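Local coordinates for protein oligogalacturonate lyase (Vibrio parahaemolyticus RIMD 2210633, PDB 3C5M) that probably cleaves oligogalacturonides, short fragments of pectin, by a lyase reaction and carries a manganese ion in a seven-bladed beta-propeller, at residues N59-L64 with Q74-K79; R93-V98 with M105-E110. One frame throughout, in Å; residues are numbered along the deposited sequence.

Contact 1 of 2, residues N59-L64 with Q74-K79; sequences NRNYYL and QLTEGK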
# COMPACT_ATOMS: atom_id res chain seq x y z
N ASN A 59 -5.97 -12.23 18.11
CA ASN A 59 -6.18 -10.87 17.67
C ASN A 59 -5.36 -10.59 16.45
O ASN A 59 -4.26 -11.13 16.30
CB ASN A 59 -5.79 -9.89 18.76
CG ASN A 59 -6.90 -9.67 19.76
OD1 ASN A 59 -6.64 -9.36 20.93
ND2 ASN A 59 -8.14 -9.81 19.31
N ARG A 60 -5.89 -9.75 15.57
CA ARG A 60 -5.17 -9.38 14.38
C ARG A 60 -4.01 -8.49 14.87
O ARG A 60 -4.23 -7.32 15.15
CB ARG A 60 -6.13 -8.59 13.47
CG ARG A 60 -5.66 -8.36 12.04
CD ARG A 60 -5.54 -9.66 11.27
NE ARG A 60 -6.78 -10.45 11.28
CZ ARG A 60 -7.88 -10.14 10.61
NH1 ARG A 60 -7.92 -9.05 9.84
NH2 ARG A 60 -8.95 -10.93 10.69
N ASN A 61 -2.80 -9.06 15.00
CA ASN A 61 -1.59 -8.35 15.47
C ASN A 61 -0.41 -8.42 14.48
O ASN A 61 -0.47 -9.15 13.50
CB ASN A 61 -1.08 -8.95 16.79
CG ASN A 61 -2.09 -8.82 17.91
OD1 ASN A 61 -2.60 -7.72 18.17
ND2 ASN A 61 -2.37 -9.94 18.59
N TYR A 62 0.67 -7.69 14.76
CA TYR A 62 1.85 -7.68 13.90
C TYR A 62 2.92 -8.69 14.29
O TYR A 62 3.23 -8.88 15.48
CB TYR A 62 2.50 -6.30 13.91
CG TYR A 62 1.87 -5.32 12.97
CD1 TYR A 62 2.08 -5.41 11.59
CD2 TYR A 62 1.06 -4.30 13.44
CE1 TYR A 62 1.51 -4.50 10.72
CE2 TYR A 62 0.49 -3.40 12.58
CZ TYR A 62 0.72 -3.49 11.22
OH TYR A 62 0.19 -2.54 10.38
N TYR A 63 3.51 -9.32 13.29
CA TYR A 63 4.57 -10.29 13.54
C TYR A 63 5.78 -9.94 12.68
O TYR A 63 5.67 -9.18 11.72
CB TYR A 63 4.07 -11.71 13.23
CG TYR A 63 3.04 -12.24 14.23
CD1 TYR A 63 3.42 -13.09 15.28
CD2 TYR A 63 1.70 -11.84 14.16
CE1 TYR A 63 2.49 -13.52 16.23
CE2 TYR A 63 0.76 -12.27 15.11
CZ TYR A 63 1.17 -13.11 16.14
OH TYR A 63 0.25 -13.51 17.09
N LEU A 64 6.94 -10.46 13.05
CA LEU A 64 8.15 -10.26 12.27
C LEU A 64 8.60 -11.68 12.00
O LEU A 64 8.92 -12.42 12.93
CB LEU A 64 9.25 -9.53 13.07
CG LEU A 64 10.46 -9.16 12.21
CD1 LEU A 64 10.06 -8.06 11.24
CD2 LEU A 64 11.62 -8.71 13.07
N GLN A 74 5.90 -12.14 17.99
CA GLN A 74 4.76 -11.26 18.09
C GLN A 74 5.26 -9.86 18.44
O GLN A 74 5.90 -9.66 19.47
CB GLN A 74 3.78 -11.76 19.15
CG GLN A 74 2.33 -11.37 18.91
CD GLN A 74 1.41 -11.78 20.05
OE1 GLN A 74 1.52 -12.89 20.61
NE2 GLN A 74 0.48 -10.89 20.41
N LEU A 75 4.96 -8.90 17.57
CA LEU A 75 5.37 -7.51 17.74
C LEU A 75 4.42 -6.71 18.61
O LEU A 75 4.85 -5.97 19.49
CB LEU A 75 5.49 -6.84 16.37
CG LEU A 75 6.86 -6.82 15.71
CD1 LEU A 75 7.67 -8.04 16.09
CD2 LEU A 75 6.69 -6.72 14.21
N THR A 76 3.12 -6.88 18.36
CA THR A 76 2.10 -6.15 19.09
C THR A 76 1.03 -7.08 19.64
O THR A 76 0.80 -8.16 19.10
CB THR A 76 1.42 -5.12 18.19
OG1 THR A 76 0.68 -5.81 17.18
CG2 THR A 76 2.46 -4.24 17.54
N GLU A 77 0.36 -6.66 20.72
CA GLU A 77 -0.68 -7.45 21.35
C GLU A 77 -1.94 -6.63 21.60
O GLU A 77 -1.93 -5.40 21.46
CB GLU A 77 -0.17 -8.03 22.67
CG GLU A 77 0.20 -6.97 23.71
CD GLU A 77 0.96 -7.56 24.90
OE1 GLU A 77 0.40 -8.44 25.59
OE2 GLU A 77 2.11 -7.13 25.15
N GLY A 78 -3.02 -7.31 21.98
CA GLY A 78 -4.28 -6.63 22.25
C GLY A 78 -5.03 -6.32 20.97
O GLY A 78 -4.57 -6.70 19.89
N LYS A 79 -6.17 -5.66 21.07
CA LYS A 79 -6.93 -5.33 19.88
C LYS A 79 -6.75 -3.88 19.46
O LYS A 79 -6.19 -3.07 20.19
CB LYS A 79 -8.41 -5.61 20.09
CG LYS A 79 -8.98 -4.99 21.34
CD LYS A 79 -10.47 -4.70 21.18
CE LYS A 79 -10.69 -3.65 20.08
NZ LYS A 79 -12.13 -3.35 19.81
O HOH W 1 -3.25 -10.02 21.23
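L75 and Y62 meet through both backbone and side chain: L75 N donates to Y62 O at 2.7 Å, and their CB atoms pack alongside each other. The rest of the L75 side chain spreads along the strand, with CD1 3.7 Å from L64 CB and CD2 against the carbonyl of Y63. One residue further on, the loop grips the strand through a side chain. Y62 N points at T76 OG1 at 3.1 Å in a nearly straight bond (174°), and the same hydroxyl is hydrogen-bonded to D81. T76 holds OG1 between its backbone N and carbonyl carbon (chi1 67°), which turns the hydroxyl to the strand. Q74 is antiparallel to Y63 as a non-hydrogen-bonded pair and crosses its ring obliquely, CG lying 3.4 Å from Y63 CE1. Its chain, extended beyond CG, carries NE2 alongside the loop to T76 O at 3.0 Å, with that oxygen close to the amide plane; D57 also binds NE2, and A2 N binds OE1, so three hydrogen bonds hold the amide's rotation. Here an antiparallel pair ends and its second strand, 71-74, runs out into the loop leading to the next sheet, a blade-to-blade connection of a seven-bladed beta-propeller.

Contact 2 of 2, residues R93-V98 with M105-E110; sequences RAFFYV and MKVDLE
The beta hairpin of strands 94-99 and 103-108, the middle pair of a four-stranded propeller blade, is zipped together here from Y97 and M105 to R93 and L109. F95 with V107 and Y97 with M105 are antiparallel hydrogen-bonded pairs; A94 with D108 and F96 with K106 are the non-hydrogen-bonded pairs between and beyond them. V107 N reaches F95 O at 2.9 Å, and V107 O takes F95 N in return. The other pair repeats the exchange, M105 N to Y97 O and Y97 N to M105 O.

One face of the hairpin carries F95, Y97, M105 and V107. Selenomethionine M105 lies beside Y97, its CG over one face of the ring, 4.1 Å from the centroid, before the chain bends away. V107 CG2 comes to the edge of the same ring, 3.6 Å from CE1, while V107 CB sits 3.5 Å from F95 CE1. L109 extends this apolar row, its side chain crossing that of F95 at about a right angle and bringing CD2 3.9 Å from F95 CD1. The phenol of Y97 is held by E114 on the adjoining strand, and K99 bonds it too.

On the opposite face, K106 runs alongside F96. With CG anti to the backbone N (chi1 -173°) and the chain extended beyond it, the lysine passes its CG over the phenyl face, 3.8 Å from the centroid; F87 of the neighbouring strand meets this ring nearly parallel.

Past the last bridge, L109 N bonds to R93 O from well above the carbonyl plane. The strand then turns away through an Asx turn, in which the anti lone pair of D108 OD1 accepts E110 N at 2.7 Å.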
# COMPACT_ATOMS: atom_id res chain seq x y z
N ARG A 93 15.32 -0.74 12.57
CA ARG A 93 15.43 -1.00 13.99
C ARG A 93 14.07 -0.84 14.65
O ARG A 93 13.93 -0.97 15.87
CB ARG A 93 16.44 -0.06 14.62
CG ARG A 93 17.85 -0.24 14.07
CD ARG A 93 18.85 0.43 14.97
NE ARG A 93 18.84 -0.20 16.29
CZ ARG A 93 19.30 0.37 17.39
NH1 ARG A 93 19.82 1.60 17.35
NH2 ARG A 93 19.25 -0.28 18.55
N ALA A 94 13.06 -0.57 13.84
CA ALA A 94 11.72 -0.39 14.36
C ALA A 94 10.69 -0.34 13.24
O ALA A 94 11.03 -0.21 12.05
CB ALA A 94 11.67 0.91 15.17
N PHE A 95 9.42 -0.48 13.61
CA PHE A 95 8.34 -0.39 12.62
C PHE A 95 7.28 0.51 13.25
O PHE A 95 7.27 0.69 14.46
CB PHE A 95 7.78 -1.78 12.23
CG PHE A 95 6.61 -2.26 13.06
CD1 PHE A 95 6.81 -2.81 14.33
CD2 PHE A 95 5.31 -2.15 12.57
CE1 PHE A 95 5.73 -3.26 15.09
CE2 PHE A 95 4.22 -2.59 13.33
CZ PHE A 95 4.43 -3.15 14.59
N PHE A 96 6.42 1.08 12.42
CA PHE A 96 5.37 1.98 12.90
C PHE A 96 3.99 1.46 12.52
O PHE A 96 3.81 0.83 11.47
CB PHE A 96 5.51 3.38 12.28
CG PHE A 96 6.77 4.10 12.65
CD1 PHE A 96 8.00 3.67 12.17
CD2 PHE A 96 6.72 5.24 13.45
CE1 PHE A 96 9.18 4.36 12.48
CE2 PHE A 96 7.89 5.94 13.77
CZ PHE A 96 9.12 5.50 13.28
N TYR A 97 3.01 1.74 13.38
CA TYR A 97 1.64 1.34 13.10
C TYR A 97 0.69 2.17 13.93
O TYR A 97 1.11 2.80 14.89
CB TYR A 97 1.43 -0.14 13.41
CG TYR A 97 1.22 -0.44 14.86
CD1 TYR A 97 2.30 -0.43 15.76
CD2 TYR A 97 -0.05 -0.77 15.36
CE1 TYR A 97 2.12 -0.73 17.11
CE2 TYR A 97 -0.25 -1.07 16.71
CZ TYR A 97 0.84 -1.06 17.58
OH TYR A 97 0.65 -1.34 18.91
N VAL A 98 -0.58 2.18 13.56
CA VAL A 98 -1.59 2.94 14.27
C VAL A 98 -2.51 2.01 15.06
O VAL A 98 -3.02 1.02 14.53
CB VAL A 98 -2.45 3.77 13.32
CG1 VAL A 98 -3.54 4.49 14.09
CG2 VAL A 98 -1.57 4.76 12.58
N MSE A 105 2.10 4.60 16.67
CA MSE A 105 3.10 3.91 17.50
C MSE A 105 4.41 3.62 16.80
O MSE A 105 4.45 3.41 15.59
CB MSE A 105 2.56 2.57 17.98
CG MSE A 105 1.18 2.64 18.53
SE MSE A 105 1.11 3.75 20.11
CE MSE A 105 2.40 2.71 21.22
N LYS A 106 5.47 3.59 17.58
CA LYS A 106 6.79 3.28 17.08
C LYS A 106 7.25 2.12 17.96
O LYS A 106 7.28 2.25 19.18
CB LYS A 106 7.75 4.45 17.25
CG LYS A 106 9.08 4.20 16.58
CD LYS A 106 10.12 5.14 17.08
CE LYS A 106 11.46 4.89 16.42
NZ LYS A 106 12.51 5.69 17.09
N VAL A 107 7.61 1.01 17.33
CA VAL A 107 8.01 -0.18 18.08
C VAL A 107 9.44 -0.66 17.81
O VAL A 107 9.80 -0.92 16.67
CB VAL A 107 7.09 -1.37 17.74
CG1 VAL A 107 7.42 -2.54 18.64
CG2 VAL A 107 5.64 -0.95 17.84
N ASP A 108 10.24 -0.80 18.86
CA ASP A 108 11.61 -1.27 18.71
C ASP A 108 11.52 -2.76 18.33
O ASP A 108 10.96 -3.55 19.08
CB ASP A 108 12.36 -1.10 20.03
CG ASP A 108 13.85 -1.35 19.91
OD1 ASP A 108 14.24 -2.41 19.37
OD2 ASP A 108 14.65 -0.50 20.37
N LEU A 109 12.07 -3.13 17.18
CA LEU A 109 12.02 -4.51 16.72
C LEU A 109 12.86 -5.46 17.55
O LEU A 109 12.80 -6.68 17.37
CB LEU A 109 12.45 -4.60 15.27
CG LEU A 109 11.45 -3.98 14.32
CD1 LEU A 109 11.97 -4.04 12.89
CD2 LEU A 109 10.14 -4.74 14.47
N GLU A 110 13.66 -4.89 18.44
CA GLU A 110 14.54 -5.66 19.30
C GLU A 110 13.92 -5.85 20.67
O GLU A 110 13.57 -6.96 21.04
CB GLU A 110 15.88 -4.93 19.45
CG GLU A 110 17.08 -5.67 18.90
CD GLU A 110 17.60 -6.74 19.85
OE1 GLU A 110 16.83 -7.69 20.17
OE2 GLU A 110 18.77 -6.63 20.27

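Contacts 1 and 2 follow each other along the chain and lie with their centres about 12 Å apart, on neighbouring sheets of the propeller that pack face to face. The Y62 ring from 59-64 joins them: its CE2 is 3.5 Å from Y97 CB and its CD2 3.6 Å from F95 CE2, with both aromatic rings steeply inclined to it. The loop 74-79 adds to the interface, L75 CD2 lying 3.7 Å from F95 CE1 and T76 CG2 3.5 Å from Y97 CE1. In contact 1, the Y62 side chain is about 11 Å from those of the manganese ligands Q350 and H355. Contact 2 lies away from that site.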